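Local coordinates for protein beta-xylosidase (PDB 4MLG) that probably hydrolyses xylo-oligosaccharides to release xylose, as a family 43 beta-xylosidase with a beta-propeller fold and a bound calcium ion, at residues F90-G93 against K94-Y98; S115-P118 against E119-I123; G152-G156 against G157-R161; V186-R189 against E190-E194. All coordinates share one frame; numbering follows the deposited sequence.

Contact 1: F90-G93 against K94-Y98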
loop_
_atom_site.group_PDB
_atom_site.type_symbol
_atom_site.label_atom_id
_atom_site.label_comp_id
_atom_site.label_asym_id
_atom_site.label_seq_id
_atom_site.Cartn_x
_atom_site.Cartn_y
_atom_site.Cartn_z
ATOM N N PHE A 90 -20.471 -15.740 5.633
ATOM C CA PHE A 90 -21.433 -16.226 4.650
ATOM C C PHE A 90 -22.458 -15.151 4.300
ATOM O O PHE A 90 -23.188 -14.671 5.167
ATOM C CB PHE A 90 -22.142 -17.479 5.168
ATOM C CG PHE A 90 -23.192 -18.010 4.236
ATOM C CD1 PHE A 90 -22.835 -18.621 3.045
ATOM C CD2 PHE A 90 -24.537 -17.897 4.548
ATOM C CE1 PHE A 90 -23.799 -19.112 2.182
ATOM C CE2 PHE A 90 -25.507 -18.385 3.689
ATOM C CZ PHE A 90 -25.136 -18.994 2.505
ATOM N N ARG A 91 -22.503 -14.778 3.025
ATOM C CA ARG A 91 -23.460 -13.786 2.548
ATOM C C ARG A 91 -23.738 -13.980 1.061
ATOM O O ARG A 91 -22.846 -14.367 0.302
ATOM C CB ARG A 91 -22.941 -12.370 2.811
ATOM C CG ARG A 91 -23.958 -11.269 2.544
ATOM C CD ARG A 91 -23.395 -9.899 2.893
ATOM N NE ARG A 91 -24.413 -8.853 2.858
ATOM C CZ ARG A 91 -24.203 -7.593 3.228
ATOM N NH1 ARG A 91 -23.009 -7.219 3.665
ATOM N NH2 ARG A 91 -25.187 -6.706 3.162
ATOM N N ASN A 92 -24.980 -13.718 0.660
ATOM C CA ASN A 92 -25.397 -13.823 -0.737
ATOM C C ASN A 92 -25.222 -15.227 -1.307
ATOM O O ASN A 92 -24.990 -15.394 -2.504
ATOM C CB ASN A 92 -24.649 -12.805 -1.606
ATOM C CG ASN A 92 -24.731 -11.396 -1.054
ATOM O OD1 ASN A 92 -25.795 -10.944 -0.630
ATOM N ND2 ASN A 92 -23.603 -10.696 -1.052
ATOM N N GLY A 93 -25.330 -16.232 -0.443
ATOM C CA GLY A 93 -25.183 -17.615 -0.860
ATOM C C GLY A 93 -23.742 -18.019 -1.115
ATOM O O GLY A 93 -23.477 -19.114 -1.611
ATOM N N LYS A 94 -22.806 -17.137 -0.776
ATOM C CA LYS A 94 -21.389 -17.423 -0.978
ATOM C C LYS A 94 -20.574 -17.208 0.294
ATOM O O LYS A 94 -21.022 -16.540 1.226
ATOM C CB LYS A 94 -20.826 -16.576 -2.122
ATOM C CG LYS A 94 -21.406 -16.917 -3.486
ATOM C CD LYS A 94 -20.808 -16.047 -4.580
ATOM C CE LYS A 94 -21.148 -14.582 -4.369
ATOM N NZ LYS A 94 -22.618 -14.339 -4.380
ATOM N N TYR A 95 -19.374 -17.780 0.324
ATOM C CA TYR A 95 -18.493 -17.658 1.480
ATOM C C TYR A 95 -17.286 -16.782 1.156
ATOM O O TYR A 95 -16.519 -17.077 0.238
ATOM C CB TYR A 95 -18.040 -19.040 1.957
ATOM C CG TYR A 95 -19.166 -19.916 2.467
ATOM C CD1 TYR A 95 -19.422 -20.030 3.829
ATOM C CD2 TYR A 95 -19.971 -20.628 1.589
ATOM C CE1 TYR A 95 -20.449 -20.830 4.300
ATOM C CE2 TYR A 95 -21.001 -21.427 2.049
ATOM C CZ TYR A 95 -21.234 -21.526 3.405
ATOM O OH TYR A 95 -22.259 -22.324 3.864
ATOM N N TYR A 96 -17.131 -15.700 1.911
ATOM C CA TYR A 96 -16.053 -14.749 1.678
ATOM C C TYR A 96 -14.938 -14.910 2.703
ATOM O O TYR A 96 -15.135 -14.660 3.893
ATOM C CB TYR A 96 -16.590 -13.317 1.717
ATOM C CG TYR A 96 -17.597 -13.011 0.629
ATOM C CD1 TYR A 96 -17.191 -12.480 -0.588
ATOM C CD2 TYR A 96 -18.951 -13.254 0.818
ATOM C CE1 TYR A 96 -18.103 -12.199 -1.585
ATOM C CE2 TYR A 96 -19.872 -12.976 -0.174
ATOM C CZ TYR A 96 -19.442 -12.448 -1.374
ATOM O OH TYR A 96 -20.351 -12.167 -2.369
ATOM N N MET A 97 -13.768 -15.334 2.238
ATOM C CA MET A 97 -12.607 -15.467 3.111
ATOM C C MET A 97 -11.765 -14.197 3.092
ATOM O O MET A 97 -11.351 -13.734 2.030
ATOM C CB MET A 97 -11.749 -16.664 2.702
ATOM C CG MET A 97 -10.435 -16.756 3.460
ATOM S SD MET A 97 -9.438 -18.175 2.972
ATOM C CE MET A 97 -10.502 -19.528 3.466
ATOM N N TYR A 98 -11.516 -13.635 4.269
ATOM C CA TYR A 98 -10.709 -12.428 4.379
ATOM C C TYR A 98 -9.348 -12.742 4.987
ATOM O O TYR A 98 -9.240 -13.059 6.171
ATOM C CB TYR A 98 -11.439 -11.366 5.204
ATOM C CG TYR A 98 -12.695 -10.848 4.540
ATOM C CD1 TYR A 98 -12.680 -9.671 3.807
ATOM C CD2 TYR A 98 -13.895 -11.543 4.638
ATOM C CE1 TYR A 98 -13.824 -9.193 3.199
ATOM C CE2 TYR A 98 -15.043 -11.073 4.032
ATOM C CZ TYR A 98 -15.001 -9.899 3.313
ATOM O OH TYR A 98 -16.141 -9.428 2.707
#
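Phe90 lays CD1 over the centre of the Tyr95 ring, 3.3 Å above its plane, at a non-hydrogen-bonded pair of the antiparallel beta hairpin made by strands 81-91 and 94-102. The ring planes stand 43° apart, so the two rings meet at a slant. Phe90 has CG anti to its backbone N (chi1 178°), which swings the ring toward the turn and brings it beside Lys94 O as well. Tyr95 also meets Phe21 edge-to-face and packs on Pro118.

Arg91 and Lys94 form the last hydrogen-bonded pair: Arg91 N donates to Lys94 O at 2.9 Å, and Lys94 N returns a bond to Arg91 O at 3.0 Å. Arg91 O also lies at the edge of the Tyr96 ring, 3.3 Å from CE2.

Asn92 and Gly93 occupy the corners of a type I' turn, both with positive phi. Lys94 bends at chi3 and chi4, curling NZ back to Asn92 O in a weak bond of 3.2 Å. The Asn92 amide instead sends ND2 to Glu190 O.

This tight hairpin therefore combines several kinds of hold: aromatic overlap joins Phe90 to Tyr95, the Arg91-Lys94 bonds and the weak Lys94 NZ bond secure the turn, and Asn92 ND2 links this propeller blade to the loop at Glu190.

Contact 2: S115-P118 against E119-I123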
loop_
_atom_site.group_PDB
_atom_site.type_symbol
_atom_site.label_atom_id
_atom_site.label_comp_id
_atom_site.label_asym_id
_atom_site.label_seq_id
_atom_site.Cartn_x
_atom_site.Cartn_y
_atom_site.Cartn_z
ATOM N N SER A 115 -15.828 -18.667 -2.319
ATOM C CA SER A 115 -16.186 -20.054 -2.603
ATOM C C SER A 115 -17.700 -20.253 -2.531
ATOM O O SER A 115 -18.407 -19.475 -1.890
ATOM C CB SER A 115 -15.487 -21.003 -1.628
ATOM O OG SER A 115 -15.858 -22.350 -1.873
ATOM N N ASP A 116 -18.194 -21.297 -3.190
ATOM C CA ASP A 116 -19.623 -21.594 -3.193
ATOM C C ASP A 116 -20.023 -22.467 -2.008
ATOM O O ASP A 116 -21.205 -22.604 -1.696
ATOM C CB ASP A 116 -20.032 -22.268 -4.504
ATOM C CG ASP A 116 -20.044 -21.306 -5.676
ATOM O OD1 ASP A 116 -20.495 -20.155 -5.498
ATOM O OD2 ASP A 116 -19.600 -21.700 -6.774
ATOM N N ARG A 117 -19.030 -23.059 -1.353
ATOM C CA ARG A 117 -19.270 -23.897 -0.184
ATOM C C ARG A 117 -18.179 -23.658 0.865
ATOM O O ARG A 117 -17.057 -23.294 0.513
ATOM C CB ARG A 117 -19.369 -25.372 -0.594
ATOM C CG ARG A 117 -18.220 -25.884 -1.438
ATOM C CD ARG A 117 -18.612 -27.175 -2.143
ATOM N NE ARG A 117 -17.477 -27.809 -2.806
ATOM C CZ ARG A 117 -16.812 -28.848 -2.314
ATOM N NH1 ARG A 117 -17.173 -29.380 -1.155
ATOM N NH2 ARG A 117 -15.788 -29.361 -2.984
ATOM N N PRO A 118 -18.508 -23.851 2.156
ATOM C CA PRO A 118 -17.616 -23.430 3.245
ATOM C C PRO A 118 -16.260 -24.133 3.261
ATOM O O PRO A 118 -15.297 -23.577 3.789
ATOM C CB PRO A 118 -18.406 -23.798 4.506
ATOM C CG PRO A 118 -19.319 -24.887 4.074
ATOM C CD PRO A 118 -19.707 -24.539 2.672
ATOM N N GLU A 119 -16.188 -25.331 2.693
ATOM C CA GLU A 119 -14.955 -26.107 2.720
ATOM C C GLU A 119 -14.277 -26.126 1.356
ATOM O O GLU A 119 -13.091 -26.440 1.246
ATOM C CB GLU A 119 -15.237 -27.539 3.180
ATOM C CG GLU A 119 -15.773 -28.464 2.090
ATOM C CD GLU A 119 -17.246 -28.249 1.780
ATOM O OE1 GLU A 119 -17.792 -27.177 2.112
ATOM O OE2 GLU A 119 -17.863 -29.168 1.200
ATOM N N GLY A 120 -15.039 -25.787 0.319
ATOM C CA GLY A 120 -14.539 -25.811 -1.043
ATOM C C GLY A 120 -13.401 -24.838 -1.275
ATOM O O GLY A 120 -13.159 -23.954 -0.454
ATOM N N PRO A 121 -12.692 -24.999 -2.402
ATOM C CA PRO A 121 -11.547 -24.150 -2.746
ATOM C C PRO A 121 -11.951 -22.688 -2.915
ATOM O O PRO A 121 -12.954 -22.392 -3.564
ATOM C CB PRO A 121 -11.068 -24.733 -4.081
ATOM C CG PRO A 121 -12.254 -25.447 -4.636
ATOM C CD PRO A 121 -12.974 -25.997 -3.447
ATOM N N PHE A 122 -11.172 -21.788 -2.325
ATOM C CA PHE A 122 -11.459 -20.361 -2.392
ATOM C C PHE A 122 -10.651 -19.690 -3.498
ATOM O O PHE A 122 -9.428 -19.819 -3.550
ATOM C CB PHE A 122 -11.160 -19.692 -1.047
ATOM C CG PHE A 122 -12.116 -20.071 0.051
ATOM C CD1 PHE A 122 -13.147 -19.220 0.413
ATOM C CD2 PHE A 122 -11.980 -21.275 0.724
ATOM C CE1 PHE A 122 -14.028 -19.565 1.423
ATOM C CE2 PHE A 122 -12.856 -21.625 1.733
ATOM C CZ PHE A 122 -13.881 -20.768 2.084
ATOM N N ILE A 123 -11.342 -18.976 -4.381
ATOM C CA ILE A 123 -10.681 -18.245 -5.456
ATOM C C ILE A 123 -10.478 -16.786 -5.057
ATOM O O ILE A 123 -11.445 -16.058 -4.825
ATOM C CB ILE A 123 -11.484 -18.318 -6.767
ATOM C CG1 ILE A 123 -11.679 -19.776 -7.185
ATOM C CG2 ILE A 123 -10.783 -17.535 -7.866
ATOM C CD1 ILE A 123 -12.449 -19.944 -8.477
#
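Ser115 sets CB over one face of the Phe122 ring, a CH-pi contact 3.7 Å from the ring centroid and 17° off its normal. It bridges the loop that joins strand 108-115 to the outermost strand 123-124 of one beta-propeller blade. Ser115 OG turns the other way: lying anti to the backbone N, it donates to Arg117 O at 2.8 Å, in the carbonyl plane and on a lone pair. Gly120 N adds a weak bond to that same oxygen, at 3.2 Å, closing the turn from Arg117 to Gly120.

Within this turn Arg117 and Glu119 form a salt bridge between NH1 and OE2. Its modelled length is doubtful at this resolution, but the carboxylate oxygen meets the guanidinium at its edge, with the two planes 89° apart. A bend at chi2 (-77°) turns the Glu119 carboxylate back to Arg117, whose guanidinium carries Gly120 CA over one face, 3.9 Å from its plane. An alanine in place of Glu119 would probably leave the Arg117 guanidinium without this anionic mate and freer to swing off Gly120.

Pro118 O lies near the plane of the Phe122 ring at its edge, 3.6 Å from CZ, and is hydrogen-bonded to Tyr28 OH.

Contact 3: G152-G156 against G157-R161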
loop_
_atom_site.group_PDB
_atom_site.type_symbol
_atom_site.label_atom_id
_atom_site.label_comp_id
_atom_site.label_asym_id
_atom_site.label_seq_id
_atom_site.Cartn_x
_atom_site.Cartn_y
_atom_site.Cartn_z
ATOM N N GLY A 152 -6.654 -5.146 12.981
ATOM C CA GLY A 152 -5.616 -4.439 13.706
ATOM C C GLY A 152 -4.657 -5.395 14.393
ATOM O O GLY A 152 -5.024 -6.520 14.737
ATOM N N GLY A 153 -3.423 -4.943 14.592
ATOM C CA GLY A 153 -2.411 -5.740 15.261
ATOM C C GLY A 153 -1.125 -4.964 15.473
ATOM O O GLY A 153 -0.561 -4.420 14.527
ATOM N N LEU A 154 -0.656 -4.915 16.716
ATOM C CA LEU A 154 0.549 -4.157 17.052
ATOM C C LEU A 154 1.831 -4.771 16.498
ATOM O O LEU A 154 1.862 -5.942 16.120
ATOM C CB LEU A 154 0.679 -3.991 18.568
ATOM C CG LEU A 154 -0.305 -3.035 19.240
ATOM C CD1 LEU A 154 0.041 -2.857 20.713
ATOM C CD2 LEU A 154 -0.324 -1.695 18.519
ATOM N N TRP A 155 2.879 -3.951 16.453
ATOM C CA TRP A 155 4.231 -4.391 16.105
ATOM C C TRP A 155 4.338 -4.966 14.692
ATOM O O TRP A 155 4.416 -4.220 13.716
ATOM C CB TRP A 155 4.761 -5.384 17.147
ATOM C CG TRP A 155 4.826 -4.818 18.542
ATOM C CD1 TRP A 155 4.503 -3.548 18.931
ATOM C CD2 TRP A 155 5.241 -5.506 19.728
ATOM N NE1 TRP A 155 4.691 -3.406 20.285
ATOM C CE2 TRP A 155 5.144 -4.593 20.798
ATOM C CE3 TRP A 155 5.686 -6.806 19.991
ATOM C CZ2 TRP A 155 5.475 -4.937 22.109
ATOM C CZ3 TRP A 155 6.014 -7.146 21.294
ATOM C CH2 TRP A 155 5.907 -6.215 22.334
ATOM N N GLY A 156 4.345 -6.291 14.591
ATOM C CA GLY A 156 4.452 -6.958 13.306
ATOM C C GLY A 156 3.236 -6.730 12.429
ATOM O O GLY A 156 3.293 -6.907 11.210
ATOM N N GLY A 157 2.134 -6.328 13.056
ATOM C CA GLY A 157 0.893 -6.084 12.344
ATOM C C GLY A 157 0.820 -4.711 11.702
ATOM O O GLY A 157 -0.148 -4.395 11.012
ATOM N N GLN A 158 1.840 -3.894 11.951
ATOM C CA GLN A 158 1.995 -2.593 11.299
ATOM C C GLN A 158 0.881 -1.595 11.613
ATOM O O GLN A 158 0.736 -0.591 10.915
ATOM C CB GLN A 158 2.132 -2.762 9.779
ATOM C CG GLN A 158 3.257 -3.689 9.354
ATOM C CD GLN A 158 3.219 -4.010 7.872
ATOM O OE1 GLN A 158 2.273 -3.647 7.171
ATOM N NE2 GLN A 158 4.248 -4.694 7.387
ATOM N N LEU A 159 0.109 -1.860 12.663
ATOM C CA LEU A 159 -0.997 -0.981 13.034
ATOM C C LEU A 159 -0.497 0.387 13.490
ATOM O O LEU A 159 -1.190 1.392 13.341
ATOM C CB LEU A 159 -1.852 -1.623 14.131
ATOM C CG LEU A 159 -3.116 -0.892 14.588
ATOM C CD1 LEU A 159 -4.123 -0.783 13.454
ATOM C CD2 LEU A 159 -3.733 -1.594 15.788
ATOM N N GLN A 160 0.714 0.421 14.039
ATOM C CA GLN A 160 1.290 1.667 14.538
ATOM C C GLN A 160 1.798 2.567 13.416
ATOM O O GLN A 160 2.099 3.739 13.641
ATOM C CB GLN A 160 2.408 1.394 15.552
ATOM C CG GLN A 160 3.603 0.630 15.002
ATOM C CD GLN A 160 3.346 -0.859 14.884
ATOM O OE1 GLN A 160 2.313 -1.359 15.330
ATOM N NE2 GLN A 160 4.285 -1.576 14.278
ATOM N N ARG A 161 1.891 2.020 12.207
ATOM C CA ARG A 161 2.325 2.801 11.056
ATOM C C ARG A 161 1.228 3.749 10.578
ATOM O O ARG A 161 1.478 4.641 9.767
ATOM C CB ARG A 161 2.739 1.881 9.905
ATOM C CG ARG A 161 3.961 1.020 10.184
ATOM C CD ARG A 161 4.289 0.153 8.977
ATOM N NE ARG A 161 5.514 -0.619 9.156
ATOM C CZ ARG A 161 6.015 -1.441 8.239
ATOM N NH1 ARG A 161 5.393 -1.596 7.077
ATOM N NH2 ARG A 161 7.136 -2.107 8.479
#
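Trp155 and Gln160 are joined by a two-point amide-to-backbone grip in the loop that follows strand 147-151. Gln160 NE2 donates to Trp155 O at 2.7 Å, in the carbonyl plane and on a lone pair, and the acceptor in turn lies in the Gln160 amide plane. OE1 of the same amide accepts a weak bond from Trp155 N at 2.9 Å. To place the amide there, Gln160 puts CG between its backbone N and carbonyl carbon (chi1 62°) and bends again at chi2 (-79°).

Trp155 O is shared, for Gln158 N also reaches it at 3.1 Å, from above the carbonyl plane. Two further backbone bonds wind the loop: Gly157 N to Leu154 O at 3.1 Å and Leu159 N to Gly153 O at 3.2 Å. Gly157 O is held by Ser134 OG. Leu159 lies against the glycine backbone, its CD2 3.6 Å from Gly153 N. The Gln158 amide faces elsewhere, bonded through OE1 to Phe108 N and through NE2 to Asp106 O.

Gln160 NE2 also donates to Glu169 OE2 of the second subunit, and Arg161 forms a salt bridge with the same carboxylate. One glutamine amide thus serves both jobs: it fixes the Trp155 backbone and, beside Arg161, takes part in the dimer contact.

Contact 4: V186-R189 against E190-E194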
loop_
_atom_site.group_PDB
_atom_site.type_symbol
_atom_site.label_atom_id
_atom_site.label_comp_id
_atom_site.label_asym_id
_atom_site.label_seq_id
_atom_site.Cartn_x
_atom_site.Cartn_y
_atom_site.Cartn_z
ATOM N N VAL A 186 -14.873 -1.485 10.468
ATOM C CA VAL A 186 -15.359 -0.937 9.209
ATOM C C VAL A 186 -16.507 -1.780 8.654
ATOM O O VAL A 186 -16.481 -3.010 8.729
ATOM C CB VAL A 186 -14.217 -0.798 8.168
ATOM C CG1 VAL A 186 -13.599 -2.152 7.853
ATOM C CG2 VAL A 186 -14.719 -0.120 6.900
ATOM N N ARG A 187 -17.527 -1.112 8.126
ATOM C CA ARG A 187 -18.663 -1.807 7.537
ATOM C C ARG A 187 -18.365 -2.186 6.090
ATOM O O ARG A 187 -17.874 -1.367 5.312
ATOM C CB ARG A 187 -19.928 -0.947 7.616
ATOM C CG ARG A 187 -21.175 -1.620 7.057
ATOM C CD ARG A 187 -22.418 -0.756 7.239
ATOM N NE ARG A 187 -22.317 0.522 6.538
ATOM C CZ ARG A 187 -22.716 0.722 5.285
ATOM N NH1 ARG A 187 -23.243 -0.274 4.586
ATOM N NH2 ARG A 187 -22.586 1.919 4.730
ATOM N N LEU A 188 -18.653 -3.434 5.738
ATOM C CA LEU A 188 -18.459 -3.911 4.375
ATOM C C LEU A 188 -19.717 -3.679 3.546
ATOM O O LEU A 188 -20.833 -3.797 4.055
ATOM C CB LEU A 188 -18.108 -5.399 4.376
ATOM C CG LEU A 188 -16.773 -5.794 5.004
ATOM C CD1 LEU A 188 -16.695 -7.299 5.187
ATOM C CD2 LEU A 188 -15.620 -5.299 4.145
ATOM N N ARG A 189 -19.538 -3.344 2.273
ATOM C CA ARG A 189 -20.675 -3.199 1.371
ATOM C C ARG A 189 -21.195 -4.580 0.977
ATOM O O ARG A 189 -20.557 -5.592 1.266
ATOM C CB ARG A 189 -20.306 -2.364 0.143
ATOM C CG ARG A 189 -19.153 -2.912 -0.674
ATOM C CD ARG A 189 -18.862 -2.027 -1.880
ATOM N NE ARG A 189 -18.164 -2.756 -2.935
ATOM C CZ ARG A 189 -17.569 -2.184 -3.978
ATOM N NH1 ARG A 189 -17.575 -0.864 -4.107
ATOM N NH2 ARG A 189 -16.961 -2.933 -4.887
ATOM N N GLU A 190 -22.348 -4.617 0.316
ATOM C CA GLU A 190 -23.083 -5.867 0.125
ATOM C C GLU A 190 -22.356 -6.937 -0.696
ATOM O O GLU A 190 -22.511 -8.131 -0.435
ATOM C CB GLU A 190 -24.472 -5.594 -0.458
ATOM C CG GLU A 190 -25.453 -6.742 -0.262
ATOM C CD GLU A 190 -26.896 -6.312 -0.427
ATOM O OE1 GLU A 190 -27.133 -5.217 -0.979
ATOM O OE2 GLU A 190 -27.795 -7.066 0.003
ATOM N N ASP A 191 -21.563 -6.522 -1.679
ATOM C CA ASP A 191 -20.850 -7.488 -2.512
ATOM C C ASP A 191 -19.630 -8.067 -1.793
ATOM O O ASP A 191 -18.963 -8.964 -2.307
ATOM C CB ASP A 191 -20.462 -6.882 -3.867
ATOM C CG ASP A 191 -19.386 -5.819 -3.753
ATOM O OD1 ASP A 191 -19.195 -5.276 -2.648
ATOM O OD2 ASP A 191 -18.733 -5.522 -4.775
ATOM N N MET A 192 -19.351 -7.531 -0.607
ATOM C CA MET A 192 -18.313 -8.050 0.283
ATOM C C MET A 192 -16.908 -8.011 -0.314
ATOM O O MET A 192 -16.034 -8.773 0.095
ATOM C CB MET A 192 -18.656 -9.475 0.734
ATOM C CG MET A 192 -19.986 -9.590 1.459
ATOM S SD MET A 192 -19.980 -8.783 3.070
ATOM C CE MET A 192 -19.068 -9.975 4.049
ATOM N N LEU A 193 -16.690 -7.116 -1.274
ATOM C CA LEU A 193 -15.391 -7.010 -1.929
ATOM C C LEU A 193 -14.624 -5.771 -1.477
ATOM O O LEU A 193 -13.396 -5.730 -1.550
ATOM C CB LEU A 193 -15.555 -6.995 -3.449
ATOM C CG LEU A 193 -16.245 -8.209 -4.071
ATOM C CD1 LEU A 193 -16.267 -8.094 -5.588
ATOM C CD2 LEU A 193 -15.567 -9.498 -3.634
ATOM N N GLU A 194 -15.354 -4.757 -1.021
ATOM C CA GLU A 194 -14.735 -3.507 -0.592
ATOM C C GLU A 194 -15.373 -2.967 0.680
ATOM O O GLU A 194 -16.419 -3.452 1.115
ATOM C CB GLU A 194 -14.828 -2.448 -1.696
ATOM C CG GLU A 194 -14.090 -2.797 -2.980
ATOM C CD GLU A 194 -12.583 -2.844 -2.803
ATOM O OE1 GLU A 194 -12.078 -2.302 -1.797
ATOM O OE2 GLU A 194 -11.901 -3.421 -3.675
#
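Asp191 OD1 is gripped from two directions: Arg189 NE donates to it at 2.7 Å, and Leu193 N adds a weak bond at 3.4 Å. Arg189 NH2 reaches OD2 more weakly, at 3.1 Å, completing a two-pronged salt bridge. The guanidinium and carboxylate are far from coplanar, their planes 49° apart; NE comes from the syn side of OD1, 25° out of the carboxylate plane. A lysine replacing Asp191 would probably set a second positive charge against Arg189 and leave Leu193 N without this acceptor.

The bridge spans a type I turn from Arg189 to Met192, closed by Met192 N donating to Arg189 O at 3.0 Å. Glu194 lies alongside Arg189, its CB over the centre of the guanidinium 3.5 Å above the plane, but its carboxylate pairs with Lys130. Arg189 N makes a weak bond to Glu194 O, tying Glu194 back toward strand 184-188. Leu188 CD1 also packs on Met192 CE at 3.8 Å, the side chains crossing at about a right angle.

The loop leaving this propeller strand is thus held by charge at its partly exposed outer side and by apolar contact where it turns inward to Tyr96 and Tyr98.

How the contacts relate
From the N terminus the four contacts follow in series, each closing its own local loop; none encloses or crosses another. Contact 1 turns strand 81-91 into strand 94-102, and contact 2 carries strand 108-115 on to the edge strand 123-124 of the same four-stranded blade. These two touch, Tyr95 N lying 3.0 Å from Ser115 O and Met97 packing on Phe122. Contact 3 follows strand 147-151, stands apart, its centre about 27 Å from that of contact 1, and reaches the second subunit. Contact 4, after strand 184-188, returns to contact 1: Tyr98 OH lies 2.7 Å from Met192 O, tying neighbouring sheets of the propeller together.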